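Non-sulfated chondroitin lyase E66 (Autographa californica nucleopolyhedrovirus, PDB 3VSN) cleaves non-sulfated chondroitin as a lyase of the occlusion-derived virus envelope and is essential for oral infection of the insect host. Local coordinates at residues A[315-327]-A[331-345]. Residues are numbered along the deposited sequence; the frame is centred on the assembly and turned at random.
Sequences YPLAVHSADYSKV and LSKTYYGSVVGVTNR
Lys-326 lies across Thr-343 in the buried part of the contact, its CG 3.9 Å from Thr-343 CB and the two side chains at about a right angle. A bend at chi2 (-56°) folds the lysine chain back, and NZ reaches Asp-323 O at 2.7 Å. Arg-345 comes in beside it: NH2 donates to Tyr-324 O at 2.9 Å, the oxygen sitting at the edge of the guanidinium, while Thr-343 OG1 lies over one guanidinium face. Lys-326 NZ and Arg-345 NH2, 4.4 Å apart, converge on OE2 of Glu-608, and each forms a salt bridge to it. Gly-341 N donates to Lys-326 O at 2.7 Å, and Val-327 and Val-340 form an antiparallel non-hydrogen-bonded pair. The segments span a three-stranded antiparallel meander, part of a four-stranded sheet: strand 327-331 runs between strands 318-322 and 335-340, and the backbone N atoms of Lys-326 and Val-327 both donate to Ala-322 O, a G1 beta bulge closing the first turn. At the other turn, Ala-318 and Leu-331 exchange two backbone bonds. Here buried Leu-331, with CG anti to its N (chi1 -176°), packs CD2 3.7 Å from Tyr-315 CB. On the solvent side, exposed Leu-317 lays CD2 against the Ser-332 backbone and CD1 3.9 Å from Lys-333 CG, the leucine and lysine side chains crossing nearly perpendicularly.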
ATOM      1  N   TYR A 315       4.076 -11.766  -6.906  1.00 14.28           N
ATOM      2  CA  TYR A 315       2.800 -11.180  -7.307  1.00 14.01           C
ATOM      3  C   TYR A 315       2.263 -11.816  -8.589  1.00 13.87           C
ATOM      4  O   TYR A 315       3.001 -11.929  -9.569  1.00 14.11           O
ATOM      5  CB  TYR A 315       2.969  -9.680  -7.553  1.00 13.66           C
ATOM      6  CG  TYR A 315       3.209  -8.832  -6.324  1.00 13.54           C
ATOM      7  CD1 TYR A 315       4.490  -8.692  -5.779  1.00 13.36           C
ATOM      8  CD2 TYR A 315       2.159  -8.132  -5.727  1.00 13.33           C
ATOM      9  CE1 TYR A 315       4.712  -7.896  -4.665  1.00 13.12           C
ATOM     10  CE2 TYR A 315       2.370  -7.338  -4.611  1.00 13.14           C
ATOM     11  CZ  TYR A 315       3.645  -7.221  -4.085  1.00 13.19           C
ATOM     12  OH  TYR A 315       3.853  -6.420  -2.984  1.00 12.98           O
ATOM     13  N   PRO A 316       0.974 -12.214  -8.594  1.00 13.50           N
ATOM     14  CA  PRO A 316       0.358 -12.698  -9.828  1.00 13.32           C
ATOM     15  C   PRO A 316      -0.070 -11.541 -10.732  1.00 13.26           C
ATOM     16  O   PRO A 316      -0.266 -10.422 -10.253  1.00 13.14           O
ATOM     17  CB  PRO A 316      -0.873 -13.453  -9.326  1.00 13.35           C
ATOM     18  CG  PRO A 316      -1.250 -12.752  -8.065  1.00 13.39           C
ATOM     19  CD  PRO A 316       0.041 -12.274  -7.450  1.00 13.56           C
ATOM     20  N   LEU A 317      -0.194 -11.811 -12.027  1.00 13.21           N
ATOM     21  CA  LEU A 317      -0.800 -10.868 -12.955  1.00 13.07           C
ATOM     22  C   LEU A 317      -2.300 -11.068 -12.819  1.00 12.94           C
ATOM     23  O   LEU A 317      -2.826 -12.113 -13.201  1.00 13.18           O
ATOM     24  CB  LEU A 317      -0.343 -11.146 -14.393  1.00 13.28           C
ATOM     25  CG  LEU A 317       1.166 -11.186 -14.681  1.00 13.58           C
ATOM     26  CD1 LEU A 317       1.451 -11.932 -15.980  1.00 13.59           C
ATOM     27  CD2 LEU A 317       1.772  -9.789 -14.710  1.00 13.47           C
ATOM     28  N   ALA A 318      -2.987 -10.082 -12.247  1.00 12.56           N
ATOM     29  CA  ALA A 318      -4.381 -10.265 -11.859  1.00 12.35           C
ATOM     30  C   ALA A 318      -5.099  -8.964 -11.563  1.00 12.25           C
ATOM     31  O   ALA A 318      -4.473  -7.924 -11.338  1.00 12.30           O
ATOM     32  CB  ALA A 318      -4.470 -11.183 -10.642  1.00 12.41           C
ATOM     33  N   VAL A 319      -6.427  -9.045 -11.551  1.00 12.00           N
ATOM     34  CA  VAL A 319      -7.272  -7.972 -11.048  1.00 11.86           C
ATOM     35  C   VAL A 319      -7.809  -8.420  -9.685  1.00 11.92           C
ATOM     36  O   VAL A 319      -8.366  -9.510  -9.562  1.00 12.00           O
ATOM     37  CB  VAL A 319      -8.425  -7.660 -12.023  1.00 11.84           C
ATOM     38  CG1 VAL A 319      -9.258  -6.485 -11.526  1.00 11.81           C
ATOM     39  CG2 VAL A 319      -7.877  -7.373 -13.419  1.00 11.89           C
ATOM     40  N   HIS A 320      -7.615  -7.583  -8.670  1.00 11.92           N
ATOM     41  CA  HIS A 320      -8.016  -7.890  -7.296  1.00 12.12           C
ATOM     42  C   HIS A 320      -9.050  -6.914  -6.825  1.00 12.16           C
ATOM     43  O   HIS A 320      -9.014  -5.737  -7.199  1.00 12.10           O
ATOM     44  CB  HIS A 320      -6.817  -7.786  -6.353  1.00 12.22           C
ATOM     45  CG  HIS A 320      -5.639  -8.642  -6.746  1.00 12.35           C
ATOM     46  ND1 HIS A 320      -5.642  -9.985  -6.618  1.00 12.46           N
ATOM     47  CD2 HIS A 320      -4.384  -8.295  -7.239  1.00 12.42           C
ATOM     48  CE1 HIS A 320      -4.457 -10.473  -7.028  1.00 12.51           C
ATOM     49  NE2 HIS A 320      -3.687  -9.438  -7.406  1.00 12.51           N
ATOM     50  N   SER A 321      -9.963  -7.371  -5.973  1.00 12.20           N
ATOM     51  CA  SER A 321     -10.930  -6.459  -5.366  1.00 12.22           C
ATOM     52  C   SER A 321     -11.186  -6.739  -3.892  1.00 12.24           C
ATOM     53  O   SER A 321     -11.239  -7.889  -3.464  1.00 12.32           O
ATOM     54  CB  SER A 321     -12.254  -6.470  -6.135  1.00 12.33           C
ATOM     55  OG  SER A 321     -12.918  -7.714  -6.001  1.00 12.72           O
ATOM     56  N   ALA A 322     -11.346  -5.668  -3.126  1.00 12.06           N
ATOM     57  CA  ALA A 322     -11.775  -5.765  -1.743  1.00 12.16           C
ATOM     58  C   ALA A 322     -13.130  -5.073  -1.676  1.00 12.18           C
ATOM     59  O   ALA A 322     -13.206  -3.843  -1.650  1.00 11.90           O
ATOM     60  CB  ALA A 322     -10.762  -5.094  -0.829  1.00 12.10           C
ATOM     61  N   ASP A 323     -14.196  -5.875  -1.689  1.00 12.35           N
ATOM     62  CA  ASP A 323     -15.555  -5.373  -1.926  1.00 12.39           C
ATOM     63  C   ASP A 323     -16.172  -4.613  -0.748  1.00 12.47           C
ATOM     64  O   ASP A 323     -17.098  -3.820  -0.936  1.00 12.38           O
ATOM     65  CB  ASP A 323     -16.487  -6.516  -2.335  1.00 12.35           C
ATOM     66  CG  ASP A 323     -16.089  -7.169  -3.654  1.00 12.46           C
ATOM     67  OD1 ASP A 323     -15.278  -6.595  -4.421  1.00 12.66           O
ATOM     68  OD2 ASP A 323     -16.603  -8.274  -3.921  1.00 12.26           O
ATOM     69  N   TYR A 324     -15.681  -4.876   0.458  1.00 12.45           N
ATOM     70  CA  TYR A 324     -16.159  -4.188   1.658  1.00 12.69           C
ATOM     71  C   TYR A 324     -15.304  -2.971   2.012  1.00 12.53           C
ATOM     72  O   TYR A 324     -15.830  -1.917   2.378  1.00 12.35           O
ATOM     73  CB  TYR A 324     -16.162  -5.142   2.851  1.00 12.96           C
ATOM     74  CG  TYR A 324     -17.332  -6.093   2.896  1.00 13.59           C
ATOM     75  CD1 TYR A 324     -18.576  -5.673   3.367  1.00 13.79           C
ATOM     76  CD2 TYR A 324     -17.188  -7.422   2.499  1.00 13.79           C
ATOM     77  CE1 TYR A 324     -19.651  -6.547   3.426  1.00 14.18           C
ATOM     78  CE2 TYR A 324     -18.256  -8.305   2.554  1.00 14.13           C
ATOM     79  CZ  TYR A 324     -19.483  -7.863   3.019  1.00 14.31           C
ATOM     80  OH  TYR A 324     -20.545  -8.737   3.078  1.00 14.77           O
ATOM     81  N   SER A 325     -13.986  -3.136   1.921  1.00 12.52           N
ATOM     82  CA  SER A 325     -13.029  -2.087   2.283  1.00 12.61           C
ATOM     83  C   SER A 325     -12.832  -1.090   1.145  1.00 12.37           C
ATOM     84  O   SER A 325     -12.326   0.016   1.362  1.00 12.43           O
ATOM     85  CB  SER A 325     -11.690  -2.710   2.675  1.00 12.84           C
ATOM     86  OG  SER A 325     -11.847  -3.585   3.780  1.00 13.33           O
ATOM     87  N   LYS A 326     -13.238  -1.503  -0.061  1.00 12.10           N
ATOM     88  CA  LYS A 326     -13.296  -0.656  -1.270  1.00 11.92           C
ATOM     89  C   LYS A 326     -11.929  -0.365  -1.899  1.00 11.75           C
ATOM     90  O   LYS A 326     -11.467   0.777  -1.909  1.00 11.79           O
ATOM     91  CB  LYS A 326     -14.092   0.649  -1.039  1.00 11.84           C
ATOM     92  CG  LYS A 326     -15.411   0.496  -0.278  1.00 11.75           C
ATOM     93  CD  LYS A 326     -16.355  -0.508  -0.929  1.00 11.51           C
ATOM     94  CE  LYS A 326     -17.670  -0.599  -0.172  1.00 11.62           C
ATOM     95  NZ  LYS A 326     -18.630  -1.547  -0.807  1.00 11.36           N
ATOM     96  N   VAL A 327     -11.290  -1.407  -2.419  1.00 11.56           N
ATOM     97  CA  VAL A 327     -10.048  -1.257  -3.174  1.00 11.60           C
ATOM     98  C   VAL A 327     -10.137  -2.128  -4.424  1.00 11.58           C
ATOM     99  O   VAL A 327     -10.509  -3.300  -4.344  1.00 11.79           O
ATOM    100  CB  VAL A 327      -8.793  -1.639  -2.339  1.00 11.61           C
ATOM    101  CG1 VAL A 327      -7.521  -1.479  -3.162  1.00 11.58           C
ATOM    102  CG2 VAL A 327      -8.695  -0.794  -1.074  1.00 11.59           C
ATOM    103  N   LEU A 331      -2.680  -5.573 -11.572  1.00 11.95           N
ATOM    104  CA  LEU A 331      -1.290  -5.701 -11.961  1.00 11.92           C
ATOM    105  C   LEU A 331      -1.243  -6.482 -13.264  1.00 11.91           C
ATOM    106  O   LEU A 331      -1.651  -7.643 -13.314  1.00 11.75           O
ATOM    107  CB  LEU A 331      -0.466  -6.408 -10.874  1.00 12.06           C
ATOM    108  CG  LEU A 331       1.040  -6.488 -11.166  1.00 12.28           C
ATOM    109  CD1 LEU A 331       1.709  -5.132 -10.975  1.00 12.35           C
ATOM    110  CD2 LEU A 331       1.710  -7.553 -10.307  1.00 12.42           C
ATOM    111  N   SER A 332      -0.766  -5.829 -14.319  1.00 11.80           N
ATOM    112  CA  SER A 332      -0.610  -6.478 -15.606  1.00 12.02           C
ATOM    113  C   SER A 332       0.873  -6.573 -15.957  1.00 12.20           C
ATOM    114  O   SER A 332       1.737  -6.203 -15.154  1.00 12.07           O
ATOM    115  CB  SER A 332      -1.382  -5.716 -16.690  1.00 11.99           C
ATOM    116  OG  SER A 332      -0.690  -4.544 -17.089  1.00 11.81           O
ATOM    117  N   LYS A 333       1.161  -7.075 -17.155  1.00 12.37           N
ATOM    118  CA  LYS A 333       2.533  -7.122 -17.656  1.00 12.77           C
ATOM    119  C   LYS A 333       3.108  -5.714 -17.868  1.00 12.56           C
ATOM    120  O   LYS A 333       4.322  -5.534 -17.859  1.00 12.68           O
ATOM    121  CB  LYS A 333       2.602  -7.929 -18.958  1.00 13.37           C
ATOM    122  CG  LYS A 333       2.283  -9.412 -18.786  1.00 13.97           C
ATOM    123  CD  LYS A 333       2.311 -10.162 -20.110  1.00 14.60           C
ATOM    124  CE  LYS A 333       1.846 -11.600 -19.914  1.00 15.15           C
ATOM    125  NZ  LYS A 333       1.727 -12.336 -21.203  1.00 15.78           N
ATOM    126  N   THR A 334       2.231  -4.724 -18.039  1.00 12.05           N
ATOM    127  CA  THR A 334       2.663  -3.371 -18.405  1.00 11.82           C
ATOM    128  C   THR A 334       2.421  -2.289 -17.353  1.00 11.66           C
ATOM    129  O   THR A 334       3.128  -1.276 -17.337  1.00 11.75           O
ATOM    130  CB  THR A 334       2.037  -2.911 -19.742  1.00 11.78           C
ATOM    131  OG1 THR A 334       0.606  -2.963 -19.651  1.00 11.73           O
ATOM    132  CG2 THR A 334       2.521  -3.784 -20.902  1.00 11.83           C
ATOM    133  N   TYR A 335       1.431  -2.481 -16.482  1.00 11.45           N
ATOM    134  CA  TYR A 335       1.124  -1.451 -15.484  1.00 11.37           C
ATOM    135  C   TYR A 335       0.603  -1.944 -14.138  1.00 11.32           C
ATOM    136  O   TYR A 335       0.170  -3.088 -13.994  1.00 11.34           O
ATOM    137  CB  TYR A 335       0.200  -0.364 -16.068  1.00 11.18           C
ATOM    138  CG  TYR A 335      -1.285  -0.690 -16.173  1.00 11.02           C
ATOM    139  CD1 TYR A 335      -1.835  -1.158 -17.370  1.00 10.96           C
ATOM    140  CD2 TYR A 335      -2.146  -0.482 -15.093  1.00 10.91           C
ATOM    141  CE1 TYR A 335      -3.194  -1.427 -17.481  1.00 10.98           C
ATOM    142  CE2 TYR A 335      -3.505  -0.754 -15.192  1.00 11.06           C
ATOM    143  CZ  TYR A 335      -4.025  -1.223 -16.387  1.00 10.92           C
ATOM    144  OH  TYR A 335      -5.377  -1.479 -16.486  1.00 10.97           O
ATOM    145  N   TYR A 336       0.696  -1.058 -13.151  1.00 11.41           N
ATOM    146  CA  TYR A 336       0.014  -1.204 -11.876  1.00 11.51           C
ATOM    147  C   TYR A 336      -1.003  -0.075 -11.807  1.00 11.55           C
ATOM    148  O   TYR A 336      -0.660   1.085 -12.030  1.00 11.53           O
ATOM    149  CB  TYR A 336       1.009  -1.098 -10.708  1.00 11.69           C
ATOM    150  CG  TYR A 336       0.355  -0.883  -9.353  1.00 11.84           C
ATOM    151  CD1 TYR A 336      -0.061  -1.964  -8.578  1.00 11.89           C
ATOM    152  CD2 TYR A 336       0.145   0.404  -8.853  1.00 11.94           C
ATOM    153  CE1 TYR A 336      -0.665  -1.769  -7.341  1.00 11.95           C
ATOM    154  CE2 TYR A 336      -0.463   0.608  -7.624  1.00 12.01           C
ATOM    155  CZ  TYR A 336      -0.863  -0.481  -6.870  1.00 12.06           C
ATOM    156  OH  TYR A 336      -1.469  -0.279  -5.647  1.00 12.14           O
ATOM    157  N   GLY A 337      -2.255  -0.415 -11.524  1.00 11.63           N
ATOM    158  CA  GLY A 337      -3.299   0.591 -11.333  1.00 11.84           C
ATOM    159  C   GLY A 337      -4.126   0.249 -10.112  1.00 12.05           C
ATOM    160  O   GLY A 337      -4.332  -0.927  -9.816  1.00 12.08           O
ATOM    161  N   SER A 338      -4.604   1.265  -9.401  1.00 12.36           N
ATOM    162  CA  SER A 338      -5.440   1.026  -8.222  1.00 12.52           C
ATOM    163  C   SER A 338      -6.338   2.208  -7.900  1.00 12.60           C
ATOM    164  O   SER A 338      -5.960   3.361  -8.117  1.00 12.87           O
ATOM    165  CB  SER A 338      -4.564   0.693  -7.009  1.00 12.83           C
ATOM    166  OG  SER A 338      -5.349   0.254  -5.910  1.00 13.23           O
ATOM    167  N   VAL A 339      -7.535   1.914  -7.394  1.00 12.28           N
ATOM    168  CA  VAL A 339      -8.429   2.943  -6.870  1.00 12.06           C
ATOM    169  C   VAL A 339      -8.852   2.569  -5.453  1.00 12.05           C
ATOM    170  O   VAL A 339      -9.319   1.449  -5.210  1.00 11.74           O
ATOM    171  CB  VAL A 339      -9.699   3.141  -7.735  1.00 11.88           C
ATOM    172  CG1 VAL A 339     -10.636   4.159  -7.091  1.00 11.72           C
ATOM    173  CG2 VAL A 339      -9.342   3.586  -9.146  1.00 11.88           C
ATOM    174  N   VAL A 340      -8.672   3.504  -4.525  1.00 11.98           N
ATOM    175  CA  VAL A 340      -9.288   3.386  -3.204  1.00 12.15           C
ATOM    176  C   VAL A 340     -10.666   4.036  -3.275  1.00 12.28           C
ATOM    177  O   VAL A 340     -10.787   5.224  -3.587  1.00 12.55           O
ATOM    178  CB  VAL A 340      -8.426   4.039  -2.098  1.00 12.29           C
ATOM    179  CG1 VAL A 340      -9.157   4.035  -0.759  1.00 12.05           C
ATOM    180  CG2 VAL A 340      -7.080   3.329  -1.980  1.00 12.24           C
ATOM    181  N   GLY A 341     -11.700   3.241  -3.011  1.00 12.38           N
ATOM    182  CA  GLY A 341     -13.075   3.718  -3.018  1.00 12.45           C
ATOM    183  C   GLY A 341     -13.426   4.399  -1.709  1.00 12.54           C
ATOM    184  O   GLY A 341     -12.544   4.750  -0.917  1.00 12.69           O
ATOM    185  N   VAL A 342     -14.720   4.595  -1.485  1.00 12.60           N
ATOM    186  CA  VAL A 342     -15.200   5.313  -0.313  1.00 12.88           C
ATOM    187  C   VAL A 342     -16.371   4.545   0.300  1.00 13.05           C
ATOM    188  O   VAL A 342     -17.307   4.154  -0.406  1.00 13.02           O
ATOM    189  CB  VAL A 342     -15.629   6.762  -0.680  1.00 12.88           C
ATOM    190  CG1 VAL A 342     -15.957   7.574   0.564  1.00 12.90           C
ATOM    191  CG2 VAL A 342     -14.543   7.476  -1.476  1.00 12.75           C
ATOM    192  N   THR A 343     -16.299   4.303   1.604  1.00 13.36           N
ATOM    193  CA  THR A 343     -17.432   3.763   2.357  1.00 13.72           C
ATOM    194  C   THR A 343     -17.599   4.576   3.637  1.00 14.03           C
ATOM    195  O   THR A 343     -16.612   4.996   4.241  1.00 13.85           O
ATOM    196  CB  THR A 343     -17.279   2.252   2.688  1.00 13.69           C
ATOM    197  OG1 THR A 343     -18.328   1.844   3.580  1.00 13.56           O
ATOM    198  CG2 THR A 343     -15.921   1.947   3.341  1.00 13.54           C
ATOM    199  N   ASN A 344     -18.846   4.805   4.042  1.00 14.77           N
ATOM    200  CA  ASN A 344     -19.127   5.471   5.318  1.00 15.49           C
ATOM    201  C   ASN A 344     -18.551   4.727   6.536  1.00 15.47           C
ATOM    202  O   ASN A 344     -18.416   5.310   7.613  1.00 15.53           O
ATOM    203  CB  ASN A 344     -20.634   5.681   5.493  1.00 16.70           C
ATOM    204  CG  ASN A 344     -21.423   4.399   5.315  1.00 17.40           C
ATOM    205  OD1 ASN A 344     -22.032   4.175   4.270  1.00 18.96           O
ATOM    206  ND2 ASN A 344     -21.398   3.539   6.324  1.00 17.87           N
ATOM    207  N   ARG A 345     -18.211   3.450   6.357  1.00 15.28           N
ATOM    208  CA  ARG A 345     -17.614   2.628   7.423  1.00 15.27           C
ATOM    209  C   ARG A 345     -16.143   2.936   7.727  1.00 14.89           C
ATOM    210  O   ARG A 345     -15.647   2.595   8.804  1.00 15.12           O
ATOM    211  CB  ARG A 345     -17.732   1.142   7.082  1.00 15.55           C
ATOM    212  CG  ARG A 345     -19.135   0.565   7.181  1.00 16.01           C
ATOM    213  CD  ARG A 345     -19.093  -0.951   7.037  1.00 16.23           C
ATOM    214  NE  ARG A 345     -18.493  -1.353   5.767  1.00 16.35           N
ATOM    215  CZ  ARG A 345     -19.172  -1.546   4.642  1.00 16.58           C
ATOM    216  NH1 ARG A 345     -20.491  -1.385   4.616  1.00 16.71           N
ATOM    217  NH2 ARG A 345     -18.531  -1.902   3.538  1.00 16.61           N
TER